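Local structure of D-hydantoinase (Ralstonia pickettii, 1NFG) at residues Phe73-Val78 with His407-Tyr412; Asp2-Asn7 with Gly33-Ala38; Arg210-Glu215 with Val238-Ser243; Leu139-Ile144 with Arg452-Gln457. The protein hydrolyses the cyclic amide bond of hydantoins, probably stereospecifically for D-derivatives, using two zinc ions per subunit. One frame throughout, in Å; residues are numbered along the deposited sequence.

Overall arrangement
The four contacts illustrate how distant parts of an amidohydrolase chain meet at separate places. Contact 3 stands closest to the metal centre: the side chain of Thr239 is about 9 Å from a zinc ion. Contacts 1 and 4 lie further out, Asn408 about 11 Å from His59 and Arg452 about 12 Å from His57, side chain to side chain. Contact 2 belongs to the N-terminal domain, away from these sites, its centre 50 Å from that of contact 3 across the chain's centre. None touches another; even contacts 1 and 4, whose segments alternate along the chain, stay about 10 Å apart at their nearest atoms. Contact 3 is nested inside the loops both of them close.

Contact 1: residues Phe73-Val78 with His407-Tyr412; sequences FATATV and HNAMDY
The flat groups that meet between Thr75 and the His407-Asn408 link are peptide units, and no ring takes part. Here helix 73-82 of the TIM-barrel (amidohydrolase) fold is met by the loop joining strands 390-400 and 419-429. Thr75 O comes 3.6 Å from His407 O and 3.8 Å from Asn408 CA; two carbonyl oxygens cannot bond to each other, so this is contact without a hydrogen bond. The Asn408 side chain starts beside the same oxygen, with CB 3.9 Å from Thr75 O, but its amide turns from Thr75 to partners elsewhere: ND2 binds Asp71 OD2 and OD1 takes a bond from Gln403 NE2.

Apolar carbons lie around this polar centre. With Thr75 CG2 set anti to its carbonyl carbon (chi1 53° for OG1), that methyl faces Ala409 CB at 4.1 Å, while Val78 CG1 lies 4.4 Å from His407 CB. What ties loop to helix is a residue just ahead of the helix, a carboxylate shared by both partners: Asp71 OD1 is bonded to Ala409 N and to Thr75 OG1, the hydroxyl that also pairs with Thr72 N.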
loop_
_atom_site.group_PDB
_atom_site.type_symbol
_atom_site.label_atom_id
_atom_site.label_comp_id
_atom_site.label_asym_id
_atom_site.label_seq_id
_atom_site.Cartn_x
_atom_site.Cartn_y
_atom_site.Cartn_z
ATOM N N PHE A 73 -20.052 -36.979 -14.366
ATOM C CA PHE A 73 -19.650 -36.231 -15.542
ATOM C C PHE A 73 -20.851 -36.019 -16.471
ATOM O O PHE A 73 -20.932 -35.015 -17.175
ATOM C CB PHE A 73 -18.544 -36.982 -16.266
ATOM C CG PHE A 73 -17.353 -36.141 -16.581
ATOM C CD1 PHE A 73 -17.378 -35.247 -17.646
ATOM C CD2 PHE A 73 -16.196 -36.243 -15.818
ATOM C CE1 PHE A 73 -16.258 -34.466 -17.948
ATOM C CE2 PHE A 73 -15.076 -35.472 -16.107
ATOM C CZ PHE A 73 -15.103 -34.583 -17.174
ATOM N N ALA A 74 -21.790 -36.962 -16.454
ATOM C CA ALA A 74 -22.976 -36.886 -17.300
ATOM C C ALA A 74 -24.038 -35.923 -16.780
ATOM O O ALA A 74 -24.538 -35.090 -17.529
ATOM C CB ALA A 74 -23.574 -38.266 -17.467
ATOM N N THR A 75 -24.397 -36.045 -15.506
ATOM C CA THR A 75 -25.412 -35.174 -14.921
ATOM C C THR A 75 -24.977 -33.715 -14.866
ATOM O O THR A 75 -25.797 -32.811 -15.011
ATOM C CB THR A 75 -25.773 -35.600 -13.485
ATOM O OG1 THR A 75 -24.575 -35.701 -12.701
ATOM C CG2 THR A 75 -26.498 -36.924 -13.486
ATOM N N ALA A 76 -23.688 -33.481 -14.649
ATOM C CA ALA A 76 -23.184 -32.116 -14.563
ATOM C C ALA A 76 -23.138 -31.427 -15.923
ATOM O O ALA A 76 -23.667 -30.323 -16.075
ATOM C CB ALA A 76 -21.795 -32.103 -13.918
ATOM N N THR A 77 -22.509 -32.074 -16.906
ATOM C CA THR A 77 -22.402 -31.500 -18.246
ATOM C C THR A 77 -23.768 -31.187 -18.841
ATOM O O THR A 77 -23.905 -30.251 -19.621
ATOM C CB THR A 77 -21.646 -32.428 -19.215
ATOM O OG1 THR A 77 -22.212 -33.742 -19.161
ATOM C CG2 THR A 77 -20.167 -32.482 -18.856
ATOM N N VAL A 78 -24.783 -31.960 -18.481
ATOM C CA VAL A 78 -26.110 -31.683 -19.001
ATOM C C VAL A 78 -26.596 -30.375 -18.390
ATOM O O VAL A 78 -27.160 -29.528 -19.088
ATOM C CB VAL A 78 -27.113 -32.827 -18.675
ATOM C CG1 VAL A 78 -28.554 -32.379 -18.949
ATOM C CG2 VAL A 78 -26.788 -34.045 -19.532
ATOM N N HIS A 407 -31.066 -28.818 -13.869
ATOM C CA HIS A 407 -30.892 -30.095 -14.555
ATOM C C HIS A 407 -29.771 -31.036 -14.108
ATOM O O HIS A 407 -29.291 -31.850 -14.904
ATOM C CB HIS A 407 -30.760 -29.822 -16.060
ATOM C CG HIS A 407 -31.842 -28.939 -16.604
ATOM N ND1 HIS A 407 -31.904 -27.588 -16.337
ATOM C CD2 HIS A 407 -32.940 -29.226 -17.343
ATOM C CE1 HIS A 407 -32.995 -27.083 -16.884
ATOM N NE2 HIS A 407 -33.642 -28.055 -17.499
ATOM N N ASN A 408 -29.351 -30.948 -12.850
ATOM C CA ASN A 408 -28.294 -31.835 -12.370
ATOM C C ASN A 408 -28.868 -32.801 -11.326
ATOM O O ASN A 408 -30.088 -32.888 -11.162
ATOM C CB ASN A 408 -27.126 -31.018 -11.800
ATOM C CG ASN A 408 -27.410 -30.460 -10.420
ATOM O OD1 ASN A 408 -28.538 -30.074 -10.106
ATOM N ND2 ASN A 408 -26.377 -30.400 -9.592
ATOM N N ALA A 409 -28.003 -33.523 -10.625
ATOM C CA ALA A 409 -28.465 -34.494 -9.638
ATOM C C ALA A 409 -28.471 -34.027 -8.176
ATOM O O ALA A 409 -28.582 -34.854 -7.266
ATOM C CB ALA A 409 -27.643 -35.771 -9.769
ATOM N N MET A 410 -28.370 -32.718 -7.945
ATOM C CA MET A 410 -28.350 -32.179 -6.583
ATOM C C MET A 410 -29.721 -31.967 -5.958
ATOM O O MET A 410 -30.728 -31.886 -6.659
ATOM C CB MET A 410 -27.576 -30.862 -6.552
ATOM C CG MET A 410 -26.076 -31.049 -6.478
ATOM S SD MET A 410 -25.601 -31.885 -4.955
ATOM C CE MET A 410 -25.618 -30.519 -3.810
ATOM N N ASP A 411 -29.752 -31.872 -4.629
ATOM C CA ASP A 411 -31.007 -31.668 -3.911
ATOM C C ASP A 411 -31.248 -30.217 -3.496
ATOM O O ASP A 411 -32.166 -29.928 -2.730
ATOM C CB ASP A 411 -31.082 -32.596 -2.692
ATOM C CG ASP A 411 -29.925 -32.405 -1.729
ATOM O OD1 ASP A 411 -28.795 -32.129 -2.191
ATOM O OD2 ASP A 411 -30.147 -32.555 -0.505
ATOM N N TYR A 412 -30.422 -29.307 -4.009
ATOM C CA TYR A 412 -30.581 -27.882 -3.723
ATOM C C TYR A 412 -29.725 -27.021 -4.649
ATOM O O TYR A 412 -28.814 -27.515 -5.318
ATOM C CB TYR A 412 -30.233 -27.555 -2.260
ATOM C CG TYR A 412 -28.752 -27.443 -1.958
ATOM C CD1 TYR A 412 -27.984 -28.574 -1.680
ATOM C CD2 TYR A 412 -28.116 -26.201 -1.954
ATOM C CE1 TYR A 412 -26.615 -28.471 -1.402
ATOM C CE2 TYR A 412 -26.751 -26.085 -1.681
ATOM C CZ TYR A 412 -26.006 -27.221 -1.405
ATOM O OH TYR A 412 -24.658 -27.106 -1.136
#

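Contact 2: residues Asp2-Asn7 with Gly33-Ala38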
loop_
_atom_site.group_PDB
_atom_site.type_symbol
_atom_site.label_atom_id
_atom_site.label_comp_id
_atom_site.label_asym_id
_atom_site.label_seq_id
_atom_site.Cartn_x
_atom_site.Cartn_y
_atom_site.Cartn_z
ATOM N N ASP A 2 -25.407 -26.171 -42.652
ATOM C CA ASP A 2 -26.139 -27.012 -41.706
ATOM C C ASP A 2 -27.151 -26.221 -40.899
ATOM O O ASP A 2 -28.285 -26.662 -40.696
ATOM C CB ASP A 2 -25.183 -27.719 -40.739
ATOM C CG ASP A 2 -24.080 -28.473 -41.452
ATOM O OD1 ASP A 2 -24.317 -28.970 -42.572
ATOM O OD2 ASP A 2 -22.972 -28.583 -40.885
ATOM N N ILE A 3 -26.736 -25.053 -40.422
ATOM C CA ILE A 3 -27.623 -24.211 -39.631
ATOM C C ILE A 3 -27.393 -22.729 -39.884
ATOM O O ILE A 3 -26.281 -22.304 -40.211
ATOM C CB ILE A 3 -27.464 -24.505 -38.115
ATOM C CG1 ILE A 3 -28.129 -25.843 -37.787
ATOM C CG2 ILE A 3 -28.071 -23.381 -37.282
ATOM C CD1 ILE A 3 -28.298 -26.112 -36.310
ATOM N N ILE A 4 -28.470 -21.958 -39.761
ATOM C CA ILE A 4 -28.421 -20.515 -39.928
ATOM C C ILE A 4 -29.160 -19.891 -38.755
ATOM O O ILE A 4 -30.298 -20.268 -38.454
ATOM C CB ILE A 4 -29.116 -20.038 -41.227
ATOM C CG1 ILE A 4 -28.287 -20.428 -42.451
ATOM C CG2 ILE A 4 -29.293 -18.517 -41.197
ATOM C CD1 ILE A 4 -28.970 -20.101 -43.780
ATOM N N ILE A 5 -28.500 -18.953 -38.082
ATOM C CA ILE A 5 -29.123 -18.255 -36.965
ATOM C C ILE A 5 -29.337 -16.828 -37.456
ATOM O O ILE A 5 -28.376 -16.095 -37.729
ATOM C CB ILE A 5 -28.226 -18.284 -35.710
ATOM C CG1 ILE A 5 -27.995 -19.738 -35.288
ATOM C CG2 ILE A 5 -28.896 -17.524 -34.568
ATOM C CD1 ILE A 5 -26.991 -19.906 -34.175
ATOM N N LYS A 6 -30.606 -16.449 -37.581
ATOM C CA LYS A 6 -30.975 -15.138 -38.099
ATOM C C LYS A 6 -31.704 -14.234 -37.115
ATOM O O LYS A 6 -32.292 -14.706 -36.136
ATOM C CB LYS A 6 -31.876 -15.315 -39.324
ATOM C CG LYS A 6 -33.242 -15.900 -38.965
ATOM C CD LYS A 6 -34.185 -15.969 -40.148
ATOM C CE LYS A 6 -35.538 -16.550 -39.732
ATOM N NZ LYS A 6 -36.512 -16.619 -40.865
ATOM N N ASN A 7 -31.675 -12.934 -37.409
ATOM C CA ASN A 7 -32.364 -11.918 -36.612
ATOM C C ASN A 7 -31.838 -11.721 -35.201
ATOM O O ASN A 7 -32.522 -11.129 -34.361
ATOM C CB ASN A 7 -33.865 -12.232 -36.508
ATOM C CG ASN A 7 -34.508 -12.478 -37.856
ATOM O OD1 ASN A 7 -34.104 -11.899 -38.867
ATOM N ND2 ASN A 7 -35.525 -13.330 -37.875
ATOM N N GLY A 33 -24.311 -11.096 -44.940
ATOM C CA GLY A 33 -24.372 -11.378 -46.363
ATOM C C GLY A 33 -25.432 -12.394 -46.740
ATOM O O GLY A 33 -26.353 -12.661 -45.964
ATOM N N ALA A 34 -25.301 -12.954 -47.940
ATOM C CA ALA A 34 -26.242 -13.955 -48.441
ATOM C C ALA A 34 -25.829 -15.328 -47.929
ATOM O O ALA A 34 -24.785 -15.852 -48.320
ATOM C CB ALA A 34 -26.246 -13.950 -49.953
ATOM N N LEU A 35 -26.655 -15.910 -47.067
ATOM C CA LEU A 35 -26.348 -17.214 -46.487
ATOM C C LEU A 35 -26.768 -18.425 -47.316
ATOM O O LEU A 35 -26.062 -19.435 -47.347
ATOM C CB LEU A 35 -26.947 -17.306 -45.083
ATOM C CG LEU A 35 -26.207 -16.425 -44.070
ATOM C CD1 LEU A 35 -26.898 -16.489 -42.720
ATOM C CD2 LEU A 35 -24.759 -16.887 -43.964
ATOM N N GLY A 36 -27.913 -18.333 -47.982
ATOM C CA GLY A 36 -28.358 -19.447 -48.795
ATOM C C GLY A 36 -29.249 -20.417 -48.046
ATOM O O GLY A 36 -29.805 -20.071 -46.999
ATOM N N PRO A 37 -29.410 -21.648 -48.564
ATOM C CA PRO A 37 -30.245 -22.689 -47.952
ATOM C C PRO A 37 -29.565 -23.324 -46.746
ATOM O O PRO A 37 -28.334 -23.336 -46.651
ATOM C CB PRO A 37 -30.432 -23.704 -49.083
ATOM C CG PRO A 37 -30.064 -22.938 -50.335
ATOM C CD PRO A 37 -28.924 -22.090 -49.878
ATOM N N ALA A 38 -30.372 -23.866 -45.839
ATOM C CA ALA A 38 -29.840 -24.501 -44.645
ATOM C C ALA A 38 -30.773 -25.554 -44.058
ATOM O O ALA A 38 -31.984 -25.343 -43.959
ATOM C CB ALA A 38 -29.533 -23.444 -43.599
#
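Ile4 meets Leu35 and Ala38 with both of its branches, in a small apolar cluster of the N-terminal beta domain, the part related to the N-terminal domain of the urease alpha-subunit. The ethyl branch ends against the loop: CD1 of Ile4 lies 3.4 Å from Ala38 CB and 3.7 Å from Leu35 CB, and it also faces the carbonyl oxygen of Gly36. The methyl branch takes the other partner, Ile4 CG2 touching Leu35 CD1 at 3.5 Å. The Ile4 and Leu35 side chains thus run antiparallel past one another. The split follows from chi1 of -71°, which sets CG2 of Ile4 anti to the backbone N and CG1 beside it. No hydrogen bond joins the two segments directly.

Outward from this first shell, the loop bends at Gly36 (phi 91°), and Leu35 and Ala38 on its two sides both meet Ile4; both also pack on Met1. The loop then runs into strand 40-43, parallel to strand 3-6, and Ile4 is held there by backbone bonds to Arg40 and Ile42. Ile3 and Ile5 point the opposite way from Ile4, onto Ile23 of the antiparallel strand 15-24, so isoleucines line both faces of the strand. At its beginning the pairing is irregular: Asp2 and Ile3 both stand across from Ile23, a classic beta bulge. There Asp2 CB points away from the loop, and its OD2 accepts a hydrogen bond from the backbone N of Asp25.

Contact 3: residues Arg210-Glu215 with Val238-Ser243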
loop_
_atom_site.group_PDB
_atom_site.type_symbol
_atom_site.label_atom_id
_atom_site.label_comp_id
_atom_site.label_asym_id
_atom_site.label_seq_id
_atom_site.Cartn_x
_atom_site.Cartn_y
_atom_site.Cartn_z
ATOM N N ARG A 210 -11.429 -20.101 9.197
ATOM C CA ARG A 210 -10.542 -19.768 8.092
ATOM C C ARG A 210 -10.865 -18.389 7.525
ATOM O O ARG A 210 -11.352 -18.245 6.403
ATOM C CB ARG A 210 -10.584 -20.861 7.011
ATOM C CG ARG A 210 -11.949 -21.431 6.704
ATOM C CD ARG A 210 -11.855 -22.899 6.287
ATOM N NE ARG A 210 -10.853 -23.144 5.251
ATOM C CZ ARG A 210 -10.155 -24.275 5.153
ATOM N NH1 ARG A 210 -10.351 -25.254 6.025
ATOM N NH2 ARG A 210 -9.254 -24.432 4.196
ATOM N N PRO A 211 -10.571 -17.347 8.315
ATOM C CA PRO A 211 -10.798 -15.942 7.976
ATOM C C PRO A 211 -9.873 -15.463 6.860
ATOM O O PRO A 211 -8.874 -16.113 6.538
ATOM C CB PRO A 211 -10.525 -15.235 9.297
ATOM C CG PRO A 211 -9.399 -16.042 9.846
ATOM C CD PRO A 211 -9.869 -17.457 9.608
ATOM N N PRO A 212 -10.191 -14.304 6.270
ATOM C CA PRO A 212 -9.424 -13.693 5.181
ATOM C C PRO A 212 -7.907 -13.791 5.289
ATOM O O PRO A 212 -7.226 -14.014 4.287
ATOM C CB PRO A 212 -9.911 -12.254 5.195
ATOM C CG PRO A 212 -11.358 -12.419 5.540
ATOM C CD PRO A 212 -11.316 -13.434 6.666
ATOM N N ARG A 213 -7.366 -13.628 6.492
ATOM C CA ARG A 213 -5.918 -13.681 6.656
ATOM C C ARG A 213 -5.353 -15.020 6.203
ATOM O O ARG A 213 -4.274 -15.075 5.610
ATOM C CB ARG A 213 -5.533 -13.447 8.109
ATOM C CG ARG A 213 -4.093 -13.011 8.277
ATOM C CD ARG A 213 -3.998 -11.535 7.981
ATOM N NE ARG A 213 -3.387 -11.226 6.695
ATOM C CZ ARG A 213 -3.679 -10.136 5.994
ATOM N NH1 ARG A 213 -4.578 -9.274 6.453
ATOM N NH2 ARG A 213 -3.053 -9.891 4.851
ATOM N N VAL A 214 -6.082 -16.094 6.498
ATOM C CA VAL A 214 -5.672 -17.441 6.117
ATOM C C VAL A 214 -5.494 -17.511 4.602
ATOM O O VAL A 214 -4.518 -18.083 4.101
ATOM C CB VAL A 214 -6.724 -18.481 6.554
ATOM C CG1 VAL A 214 -6.352 -19.860 6.029
ATOM C CG2 VAL A 214 -6.827 -18.505 8.066
ATOM N N GLU A 215 -6.439 -16.919 3.876
ATOM C CA GLU A 215 -6.380 -16.899 2.420
ATOM C C GLU A 215 -5.279 -15.951 1.941
ATOM O O GLU A 215 -4.434 -16.322 1.122
ATOM C CB GLU A 215 -7.732 -16.451 1.839
ATOM C CG GLU A 215 -7.837 -16.580 0.318
ATOM C CD GLU A 215 -9.199 -16.162 -0.229
ATOM O OE1 GLU A 215 -10.204 -16.288 0.508
ATOM O OE2 GLU A 215 -9.267 -15.720 -1.403
ATOM N N VAL A 238 -10.287 -16.202 -5.800
ATOM C CA VAL A 238 -9.863 -15.092 -4.948
ATOM C C VAL A 238 -11.215 -14.645 -4.416
ATOM O O VAL A 238 -12.109 -14.318 -5.196
ATOM C CB VAL A 238 -9.244 -13.947 -5.752
ATOM C CG1 VAL A 238 -9.071 -12.733 -4.856
ATOM C CG2 VAL A 238 -7.896 -14.383 -6.321
ATOM N N THR A 239 -11.367 -14.613 -3.100
ATOM C CA THR A 239 -12.662 -14.303 -2.514
ATOM C C THR A 239 -12.851 -13.039 -1.675
ATOM O O THR A 239 -13.981 -12.704 -1.322
ATOM C CB THR A 239 -13.089 -15.475 -1.636
ATOM O OG1 THR A 239 -12.345 -15.437 -0.408
ATOM C CG2 THR A 239 -12.779 -16.792 -2.341
ATOM N N CYS A 240 -11.776 -12.337 -1.342
ATOM C CA CYS A 240 -11.935 -11.164 -0.496
ATOM C C CYS A 240 -10.937 -10.065 -0.786
ATOM O O CYS A 240 -9.962 -10.262 -1.516
ATOM C CB CYS A 240 -11.813 -11.578 0.969
ATOM S SG CYS A 240 -10.208 -12.341 1.349
ATOM N N GLU A 241 -11.179 -8.911 -0.180
ATOM C CA GLU A 241 -10.328 -7.745 -0.359
ATOM C C GLU A 241 -8.858 -7.980 -0.006
ATOM O O GLU A 241 -7.963 -7.578 -0.760
ATOM C CB GLU A 241 -10.895 -6.579 0.456
ATOM C CG GLU A 241 -9.999 -5.362 0.542
ATOM C CD GLU A 241 -10.710 -4.168 1.159
ATOM O OE1 GLU A 241 -11.590 -4.373 2.028
ATOM O OE2 GLU A 241 -10.377 -3.024 0.779
ATOM N N GLU A 242 -8.602 -8.639 1.120
ATOM C CA GLU A 242 -7.221 -8.871 1.529
ATOM C C GLU A 242 -6.418 -9.781 0.607
ATOM O O GLU A 242 -5.263 -9.485 0.313
ATOM C CB GLU A 242 -7.152 -9.381 2.979
ATOM C CG GLU A 242 -8.408 -10.045 3.476
ATOM C CD GLU A 242 -9.451 -9.066 3.971
ATOM O OE1 GLU A 242 -9.171 -8.359 4.962
ATOM O OE2 GLU A 242 -10.554 -9.012 3.379
ATOM N N SER A 243 -7.004 -10.877 0.137
ATOM C CA SER A 243 -6.250 -11.752 -0.760
ATOM C C SER A 243 -6.102 -11.092 -2.129
ATOM O O SER A 243 -5.058 -11.215 -2.773
ATOM C CB SER A 243 -6.923 -13.127 -0.906
ATOM O OG SER A 243 -8.183 -13.038 -1.544
#
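Glu215 reaches across to Thr239 and Ser243 and both oxygens of its carboxylate are used. Its OE2 receives the backbone N of Thr239 at 2.9 Å, with an N-H...O angle of 163°, on the syn lone pair. The same oxygen also accepts from Ser243 OG at 2.9 Å, a donor standing above the carboxylate plane, 63° out of it. The second oxygen, Glu215 OE1, takes a bond from Thr239 OG1, modelled very short at 2.5 Å, and a salt bridge from Arg290. Arg290 also donates to Thr239 OG1 and to the carbonyl of Arg210, so one guanidinium ties the two segments together from outside. An extended chain, with CG anti to the backbone N (chi1 -172°), delivers the carboxylate to this buried site. The N-terminal end of helix 241-253, with Cys240 at the N-cap position, would probably help to stabilise its negative charge.

Packing surrounds the polar core. Cys240 SG lies 3.9 Å from Pro212 CB, and Ser243 CB is 3.8 Å from Glu215 CG. The ring of Pro212 also abuts the Glu242 side chain, though the model is doubtful there. On the outer flank, Arg213 NH1 lies 4.3 Å from Glu242 CB; the opposite charges are not in contact, Arg213 NH1 being 4.9 Å from Glu242 OE1.

In the barrel, helix 212-229 leads into strand 233-235, and the chain passes the zinc ligand His237 before helix 241-253. Contact 3 therefore joins the beginnings of two successive helices beside the metal site, with helix 292-303 alongside and Ile228 of the second subunit packed on Arg213.

Contact 4: residues Leu139-Ile144 with Arg452-Gln457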
loop_
_atom_site.group_PDB
_atom_site.type_symbol
_atom_site.label_atom_id
_atom_site.label_comp_id
_atom_site.label_asym_id
_atom_site.label_seq_id
_atom_site.Cartn_x
_atom_site.Cartn_y
_atom_site.Cartn_z
ATOM N N LEU A 139 2.430 -34.876 -19.478
ATOM C CA LEU A 139 1.039 -34.438 -19.597
ATOM C C LEU A 139 0.787 -33.284 -20.567
ATOM O O LEU A 139 -0.192 -33.306 -21.316
ATOM C CB LEU A 139 0.472 -34.083 -18.218
ATOM C CG LEU A 139 -0.345 -35.199 -17.556
ATOM C CD1 LEU A 139 0.530 -36.419 -17.357
ATOM C CD2 LEU A 139 -0.902 -34.724 -16.229
ATOM N N PRO A 140 1.654 -32.255 -20.561
ATOM C CA PRO A 140 1.459 -31.125 -21.474
ATOM C C PRO A 140 1.201 -31.553 -22.911
ATOM O O PRO A 140 0.247 -31.091 -23.529
ATOM C CB PRO A 140 2.749 -30.336 -21.317
ATOM C CG PRO A 140 3.034 -30.507 -19.865
ATOM C CD PRO A 140 2.781 -31.991 -19.647
ATOM N N ASP A 141 2.038 -32.443 -23.437
ATOM C CA ASP A 141 1.865 -32.911 -24.812
ATOM C C ASP A 141 0.586 -33.714 -25.044
ATOM O O ASP A 141 0.239 -34.017 -26.182
ATOM C CB ASP A 141 3.075 -33.728 -25.260
ATOM C CG ASP A 141 4.312 -32.872 -25.440
ATOM O OD1 ASP A 141 4.174 -31.711 -25.902
ATOM O OD2 ASP A 141 5.422 -33.360 -25.134
ATOM N N LEU A 142 -0.110 -34.062 -23.969
ATOM C CA LEU A 142 -1.359 -34.795 -24.091
ATOM C C LEU A 142 -2.500 -33.784 -24.128
ATOM O O LEU A 142 -3.660 -34.145 -24.338
ATOM C CB LEU A 142 -1.558 -35.719 -22.892
ATOM C CG LEU A 142 -0.453 -36.737 -22.610
ATOM C CD1 LEU A 142 -0.849 -37.567 -21.392
ATOM C CD2 LEU A 142 -0.230 -37.623 -23.834
ATOM N N GLY A 143 -2.160 -32.514 -23.907
ATOM C CA GLY A 143 -3.164 -31.467 -23.899
ATOM C C GLY A 143 -3.577 -31.039 -22.499
ATOM O O GLY A 143 -4.599 -30.375 -22.328
ATOM N N ILE A 144 -2.804 -31.443 -21.492
ATOM C CA ILE A 144 -3.076 -31.071 -20.102
ATOM C C ILE A 144 -1.941 -30.106 -19.769
ATOM O O ILE A 144 -0.845 -30.522 -19.393
ATOM C CB ILE A 144 -2.983 -32.278 -19.143
ATOM C CG1 ILE A 144 -3.768 -33.472 -19.688
ATOM C CG2 ILE A 144 -3.518 -31.885 -17.781
ATOM C CD1 ILE A 144 -5.252 -33.359 -19.536
ATOM N N ARG A 452 -5.674 -28.989 -24.836
ATOM C CA ARG A 452 -5.427 -27.561 -24.685
ATOM C C ARG A 452 -3.978 -27.196 -24.978
ATOM O O ARG A 452 -3.073 -28.013 -24.828
ATOM C CB ARG A 452 -5.868 -27.121 -23.282
ATOM C CG ARG A 452 -7.331 -27.468 -23.039
ATOM C CD ARG A 452 -7.862 -27.116 -21.669
ATOM N NE ARG A 452 -7.090 -27.716 -20.586
ATOM C CZ ARG A 452 -6.028 -27.142 -20.031
ATOM N NH1 ARG A 452 -5.629 -25.956 -20.463
ATOM N NH2 ARG A 452 -5.364 -27.753 -19.056
ATOM N N ARG A 453 -3.778 -25.960 -25.420
ATOM C CA ARG A 453 -2.462 -25.457 -25.785
ATOM C C ARG A 453 -1.611 -25.073 -24.580
ATOM O O ARG A 453 -2.129 -24.841 -23.491
ATOM C CB ARG A 453 -2.632 -24.263 -26.719
ATOM C CG ARG A 453 -1.613 -24.196 -27.835
ATOM C CD ARG A 453 -1.946 -23.089 -28.825
ATOM N NE ARG A 453 -3.316 -23.205 -29.312
ATOM C CZ ARG A 453 -4.269 -22.305 -29.086
ATOM N NH1 ARG A 453 -3.999 -21.213 -28.380
ATOM N NH2 ARG A 453 -5.499 -22.502 -29.551
ATOM N N LYS A 454 -0.302 -24.999 -24.795
ATOM C CA LYS A 454 0.655 -24.665 -23.745
ATOM C C LYS A 454 0.678 -23.210 -23.281
ATOM O O LYS A 454 -0.339 -22.519 -23.247
ATOM C CB LYS A 454 2.074 -25.028 -24.194
ATOM C CG LYS A 454 2.384 -26.506 -24.286
ATOM C CD LYS A 454 3.846 -26.712 -24.672
ATOM C CE LYS A 454 4.169 -28.183 -24.867
ATOM N NZ LYS A 454 5.571 -28.371 -25.325
ATOM N N TYR A 455 1.893 -22.792 -22.921
ATOM C CA TYR A 455 2.262 -21.459 -22.435
ATOM C C TYR A 455 1.115 -20.559 -22.031
ATOM O O TYR A 455 0.758 -19.619 -22.750
ATOM C CB TYR A 455 3.128 -20.746 -23.480
ATOM C CG TYR A 455 3.991 -19.641 -22.918
ATOM C CD1 TYR A 455 3.422 -18.490 -22.365
ATOM C CD2 TYR A 455 5.383 -19.751 -22.925
ATOM C CE1 TYR A 455 4.222 -17.473 -21.830
ATOM C CE2 TYR A 455 6.193 -18.742 -22.396
ATOM C CZ TYR A 455 5.607 -17.608 -21.850
ATOM O OH TYR A 455 6.406 -16.614 -21.321
ATOM N N LYS A 456 0.550 -20.845 -20.864
ATOM C CA LYS A 456 -0.547 -20.051 -20.343
ATOM C C LYS A 456 0.024 -18.917 -19.513
ATOM O O LYS A 456 1.116 -19.030 -18.966
ATOM C CB LYS A 456 -1.463 -20.919 -19.499
ATOM C CG LYS A 456 -2.100 -22.063 -20.284
ATOM C CD LYS A 456 -2.852 -22.983 -19.347
ATOM C CE LYS A 456 -3.408 -24.176 -20.065
ATOM N NZ LYS A 456 -3.876 -25.162 -19.065
ATOM N N GLN A 457 -0.717 -17.822 -19.425
ATOM C CA GLN A 457 -0.257 -16.655 -18.687
ATOM C C GLN A 457 -1.309 -15.551 -18.764
ATOM O O GLN A 457 -2.346 -15.753 -19.435
ATOM C CB GLN A 457 1.056 -16.150 -19.297
ATOM C CG GLN A 457 1.732 -14.997 -18.561
ATOM C CD GLN A 457 2.612 -14.162 -19.482
ATOM O OE1 GLN A 457 2.167 -13.155 -20.039
ATOM N NE2 GLN A 457 3.860 -14.589 -19.663
ATOM O OXT GLN A 457 -1.079 -14.485 -18.156
HETATM O O HOH W 1 -7.462 -30.677 -21.479
#
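Gly143 and Arg452 form the close half of this contact, where the C-terminal tail lies against the loop that leads toward the carbamylated zinc ligand Lys148. Their backbones are linked in both directions: the N of Arg452 donates to Gly143 O at 3.1 Å, bent to 145° at the hydrogen, and Gly143 CA gives a CH...O contact to Arg452 O at 3.6 Å. The side chain then folds back over its partner. A bend at chi3 (-56°) brings the Arg452 guanidinium past the same carbonyl, so that Gly143 O sits over one face, toward the rim. One water completes the link, donating to Gly143 O at 3.0 Å and weakly accepting from Arg452 NE. The guanidinium has further partners beyond the contact, NH2 bonding Tyr121 O and NH1 bonding Phe373 O. Gly143 itself is held by a bond from its N to Pro140 O, in a turn where Leu139 O accepts from both Leu142 N and Ile144 N, one from each face of its carbonyl plane.

The other half is looser and open to solvent. Lys454 stretches out fully extended and crosses the end of Asp141, but NZ remains 3.7 Å from Asp141 OD1, a long salt bridge. Lys454 CE also lies 4.4 Å from Pro140 CB.

Within the fold, the tail follows strand 439-440 and lies between two elements: Ile144 and Arg452 rest against barrel strand 118-124, while Arg453 pairs through its backbone with Gly374, just past helix 358-372.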